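Uncharacterized protein (Staphylococcus aureus subsp. aureus, PDB 3H04) is of unknown function but has the alpha/beta-hydrolase fold of the BD-FAE family and is probably a serine hydrolase of the esterase kind. Local coordinates at residues A[73-78]-A[106-111]; A[8-13]-A[79-84]. One frame throughout, in Å; residues are numbered along the deposited sequence.

Contact 1 (A[73-78]-A[106-111])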
# COMPACT_ATOMS: atom_id res chain seq x y z
N VAL A 73 5.29 -14.68 6.96
CA VAL A 73 5.65 -15.03 5.57
C VAL A 73 6.69 -14.01 5.12
O VAL A 73 6.94 -13.02 5.83
CB VAL A 73 4.46 -15.00 4.63
CG1 VAL A 73 3.32 -15.94 5.14
CG2 VAL A 73 3.99 -13.50 4.36
N SER A 74 7.30 -14.26 3.96
CA SER A 74 8.27 -13.32 3.41
C SER A 74 7.61 -12.34 2.40
O SER A 74 6.46 -12.49 1.99
CB SER A 74 9.38 -14.09 2.67
OG SER A 74 8.91 -14.49 1.38
N LEU A 75 8.37 -11.34 1.98
CA LEU A 75 7.89 -10.43 0.95
C LEU A 75 7.60 -11.15 -0.39
O LEU A 75 6.74 -10.71 -1.14
CB LEU A 75 8.88 -9.28 0.71
CG LEU A 75 8.56 -8.25 -0.37
CD1 LEU A 75 7.24 -7.49 -0.09
CD2 LEU A 75 9.67 -7.22 -0.53
N ASP A 76 8.30 -12.26 -0.68
CA ASP A 76 8.00 -13.00 -1.90
C ASP A 76 6.57 -13.55 -1.83
O ASP A 76 5.84 -13.52 -2.81
CB ASP A 76 8.97 -14.17 -2.17
CG ASP A 76 10.33 -13.70 -2.72
OD1 ASP A 76 10.42 -12.71 -3.47
OD2 ASP A 76 11.32 -14.36 -2.36
N CYS A 77 6.20 -14.06 -0.66
CA CYS A 77 4.84 -14.49 -0.41
C CYS A 77 3.80 -13.33 -0.50
O CYS A 77 2.73 -13.54 -1.05
CB CYS A 77 4.78 -15.18 0.91
SG CYS A 77 3.18 -15.92 1.32
N ILE A 78 4.11 -12.15 0.07
CA ILE A 78 3.25 -11.00 -0.02
C ILE A 78 2.94 -10.65 -1.49
O ILE A 78 1.78 -10.49 -1.89
CB ILE A 78 3.87 -9.78 0.73
CG1 ILE A 78 3.88 -10.06 2.25
CG2 ILE A 78 3.09 -8.42 0.31
CD1 ILE A 78 4.37 -8.89 3.11
N GLY A 106 1.31 -0.28 1.15
CA GLY A 106 0.34 -0.64 0.13
C GLY A 106 0.54 0.06 -1.20
O GLY A 106 0.19 -0.50 -2.26
N ALA A 107 1.07 1.29 -1.15
CA ALA A 107 1.37 2.04 -2.37
C ALA A 107 2.56 1.43 -3.08
O ALA A 107 2.58 1.34 -4.31
CB ALA A 107 1.59 3.57 -2.09
N TYR A 108 3.54 0.94 -2.31
CA TYR A 108 4.64 0.13 -2.89
C TYR A 108 4.09 -1.10 -3.64
O TYR A 108 4.41 -1.30 -4.84
CB TYR A 108 5.58 -0.32 -1.77
CG TYR A 108 6.65 -1.33 -2.15
CD1 TYR A 108 7.63 -1.04 -3.07
CD2 TYR A 108 6.65 -2.58 -1.56
CE1 TYR A 108 8.64 -1.95 -3.36
CE2 TYR A 108 7.64 -3.47 -1.82
CZ TYR A 108 8.62 -3.17 -2.75
OH TYR A 108 9.60 -4.09 -3.00
N LEU A 109 3.23 -1.88 -2.99
CA LEU A 109 2.59 -3.02 -3.65
C LEU A 109 1.76 -2.61 -4.89
O LEU A 109 1.76 -3.32 -5.90
CB LEU A 109 1.76 -3.83 -2.69
CG LEU A 109 2.59 -4.43 -1.53
CD1 LEU A 109 1.72 -4.97 -0.37
CD2 LEU A 109 3.61 -5.47 -1.98
N SER A 110 1.08 -1.48 -4.79
CA SER A 110 0.28 -0.94 -5.90
C SER A 110 1.15 -0.55 -7.10
O SER A 110 0.77 -0.76 -8.25
CB SER A 110 -0.53 0.26 -5.47
OG SER A 110 -1.45 -0.08 -4.48
N LEU A 111 2.35 -0.05 -6.84
CA LEU A 111 3.28 0.29 -7.90
C LEU A 111 3.89 -0.95 -8.54
O LEU A 111 4.13 -0.92 -9.75
CB LEU A 111 4.36 1.23 -7.42
CG LEU A 111 3.91 2.68 -7.14
CD1 LEU A 111 4.86 3.29 -6.09
CD2 LEU A 111 3.87 3.51 -8.43
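Ile78 and Leu109 make the close part of this helix-to-helix contact, a small worked example of how two helices on one face of a sheet meet through a few branched side chains while their backbones stay well apart. The Ile78 CG2 methyl faces the fork of Leu109, 3.8 Å from CD1 and just as far from CD2, and the two side chains cross at about a right angle. The isoleucine branch reaches this place because CG2 lies anti to the backbone N, leaving CG1 beside that nitrogen (chi1 -68°). The CA atoms of this pair, the nearest across the contact, are 8.8 Å apart.

Contact is looser where Leu75 and Tyr108 extend from opposite directions. Leu75 CD2 stands 4.0 Å from Tyr108 OH, while Leu75 CD1 lies near the ring plane, at an edge, 4.4 Å from CE2. No hydrogen bond crosses between the segments; the hydroxyl of the buried Tyr108 is satisfied by a hydrogen bond with Tyr199 O.

The more solvent-accessible side is the start of helix 75-91, partly exposed at Ser74, Asp76 and Cys77. Ser74 is its N-cap, with OG accepting weak bonds from Asp76 N and Cys77 N, and Asp76 OD1 forms a salt bridge with Lys198 NZ.

Around the contact, the Tyr108 ring stacks with that of Tyr128. Helix 105-116 rests on the central sheet, Leu109 and Ser110 touching Ile35 of strand 30-35 and Leu111 touching Val122 of strand 121-125, and helix 75-91 packs beside it.

Contact 2 (A[8-13]-A[79-84])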
# COMPACT_ATOMS: atom_id res chain seq x y z
N VAL A 8 -9.91 -15.46 -2.58
CA VAL A 8 -9.06 -16.06 -3.55
C VAL A 8 -8.29 -17.11 -2.79
O VAL A 8 -7.77 -16.85 -1.69
CB VAL A 8 -8.06 -15.06 -4.15
CG1 VAL A 8 -7.28 -15.77 -5.23
CG2 VAL A 8 -8.80 -13.85 -4.77
N ILE A 9 -8.25 -18.30 -3.37
CA ILE A 9 -7.53 -19.44 -2.80
C ILE A 9 -6.13 -19.45 -3.42
O ILE A 9 -6.00 -19.54 -4.63
CB ILE A 9 -8.25 -20.75 -3.12
CG1 ILE A 9 -9.63 -20.86 -2.41
CG2 ILE A 9 -7.38 -21.95 -2.73
CD1 ILE A 9 -9.64 -20.24 -0.98
N THR A 10 -5.08 -19.29 -2.60
CA THR A 10 -3.68 -19.27 -3.08
C THR A 10 -3.15 -20.67 -3.58
O THR A 10 -3.80 -21.72 -3.31
CB THR A 10 -2.76 -18.74 -1.99
OG1 THR A 10 -2.66 -19.71 -0.91
CG2 THR A 10 -3.30 -17.36 -1.44
N LYS A 11 -1.98 -20.71 -4.23
CA LYS A 11 -1.34 -21.99 -4.63
C LYS A 11 -1.17 -22.93 -3.46
O LYS A 11 -1.17 -24.16 -3.66
CB LYS A 11 0.06 -21.77 -5.24
CG LYS A 11 0.08 -21.54 -6.72
CD LYS A 11 -0.15 -22.82 -7.53
CE LYS A 11 -0.16 -22.57 -9.05
NZ LYS A 11 -0.58 -23.84 -9.77
N ASP A 12 -0.89 -22.37 -2.28
CA ASP A 12 -0.76 -23.14 -1.08
C ASP A 12 -2.06 -23.31 -0.27
O ASP A 12 -2.00 -23.74 0.85
CB ASP A 12 0.42 -22.67 -0.19
CG ASP A 12 0.25 -21.28 0.36
OD1 ASP A 12 -0.10 -20.34 -0.39
OD2 ASP A 12 0.55 -21.07 1.54
N ALA A 13 -3.20 -23.06 -0.88
CA ALA A 13 -4.50 -23.41 -0.30
C ALA A 13 -4.86 -22.48 0.85
O ALA A 13 -5.60 -22.89 1.74
CB ALA A 13 -4.52 -24.86 0.16
N ILE A 79 3.99 -10.58 -2.31
CA ILE A 79 3.85 -10.24 -3.71
C ILE A 79 3.02 -11.30 -4.42
O ILE A 79 2.14 -10.98 -5.23
CB ILE A 79 5.22 -10.05 -4.36
CG1 ILE A 79 5.88 -8.80 -3.72
CG2 ILE A 79 5.09 -9.91 -5.90
CD1 ILE A 79 7.33 -8.59 -4.13
N GLU A 80 3.25 -12.56 -4.07
CA GLU A 80 2.44 -13.64 -4.65
C GLU A 80 0.96 -13.51 -4.27
O GLU A 80 0.09 -13.69 -5.10
CB GLU A 80 2.98 -15.03 -4.28
CG GLU A 80 4.18 -15.43 -5.10
CD GLU A 80 4.81 -16.76 -4.69
OE1 GLU A 80 4.22 -17.52 -3.87
OE2 GLU A 80 5.93 -17.03 -5.23
N ASP A 81 0.67 -13.20 -3.00
CA ASP A 81 -0.72 -13.02 -2.55
C ASP A 81 -1.38 -11.83 -3.24
O ASP A 81 -2.53 -11.88 -3.65
CB ASP A 81 -0.77 -12.80 -1.00
CG ASP A 81 -0.55 -14.08 -0.17
OD1 ASP A 81 -0.42 -15.20 -0.76
OD2 ASP A 81 -0.53 -13.97 1.10
N VAL A 82 -0.68 -10.70 -3.27
CA VAL A 82 -1.18 -9.49 -3.89
C VAL A 82 -1.54 -9.73 -5.39
O VAL A 82 -2.62 -9.37 -5.85
CB VAL A 82 -0.13 -8.34 -3.71
CG1 VAL A 82 -0.43 -7.18 -4.66
CG2 VAL A 82 -0.08 -7.89 -2.21
N TYR A 83 -0.64 -10.36 -6.13
CA TYR A 83 -0.88 -10.62 -7.55
C TYR A 83 -1.98 -11.68 -7.76
O TYR A 83 -2.73 -11.60 -8.71
CB TYR A 83 0.42 -11.03 -8.25
CG TYR A 83 1.50 -9.96 -8.43
CD1 TYR A 83 1.48 -8.75 -7.75
CD2 TYR A 83 2.58 -10.22 -9.28
CE1 TYR A 83 2.49 -7.79 -7.96
CE2 TYR A 83 3.59 -9.32 -9.46
CZ TYR A 83 3.54 -8.09 -8.83
OH TYR A 83 4.54 -7.20 -9.02
N ALA A 84 -2.09 -12.67 -6.86
CA ALA A 84 -3.18 -13.67 -6.98
C ALA A 84 -4.51 -12.96 -6.72
O ALA A 84 -5.47 -13.19 -7.43
CB ALA A 84 -2.99 -14.83 -6.01
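Val8 and Thr10, at the end of an edge strand and the start of a type I turn spanning Thr10 to Ala13, approach one side of the helical segment 79-84. The backbones come nearest at Thr10 and Ala84, whose CA atoms are 6.8 Å apart, and Ala13 N closes the turn on Thr10 O.

The side chains then meet at two separate points, without a hydrogen bond between the segments. Val8 puts CG1, anti to its own nitrogen (chi1 -176°), 3.8 Å from Ala84 O and rather farther from the alanine methyl. Thr10 turns its CG2 methyl to the carboxylate of Asp81, 3.7 Å from OD1. Its hydroxyl serves the turn instead: OG1 donates to Asp12 OD1 at 2.7 Å, coming from above the carboxylate plane, and accepts from Phe14 N. The acidic groups of Asp12 and Asp81 are 5.2 Å apart between their OD1 atoms; both form salt bridges with Arg68, which probably offsets the repulsion between them.

Strand 15-21 pairs with strand 4-9, and its Leu16 touches both Thr10 and Asp81. The other side of helix 75-91 packs on helix 105-116, with Val82 against Leu109 and Ile113.

Overall arrangement
Helix 75-91 is the element common to both contacts: its first turn meets helix 105-116 in contact 1, and the following residues meet the strand end and turn of contact 2. Their centres are about 12 Å apart, and they touch directly where Leu109 CD1 packs 3.9 Å from Val82 CG2. Contact 1 is the deeper, its centre about 8 Å from that of the chain, against about 17 Å for contact 2. It is also the nearer to the likely active site: Gly106 ends the GxSxG sequence of what is probably the nucleophile elbow, and Tyr108 lies near, without touching, the presumed triad of Ser104, Asp220 and His248.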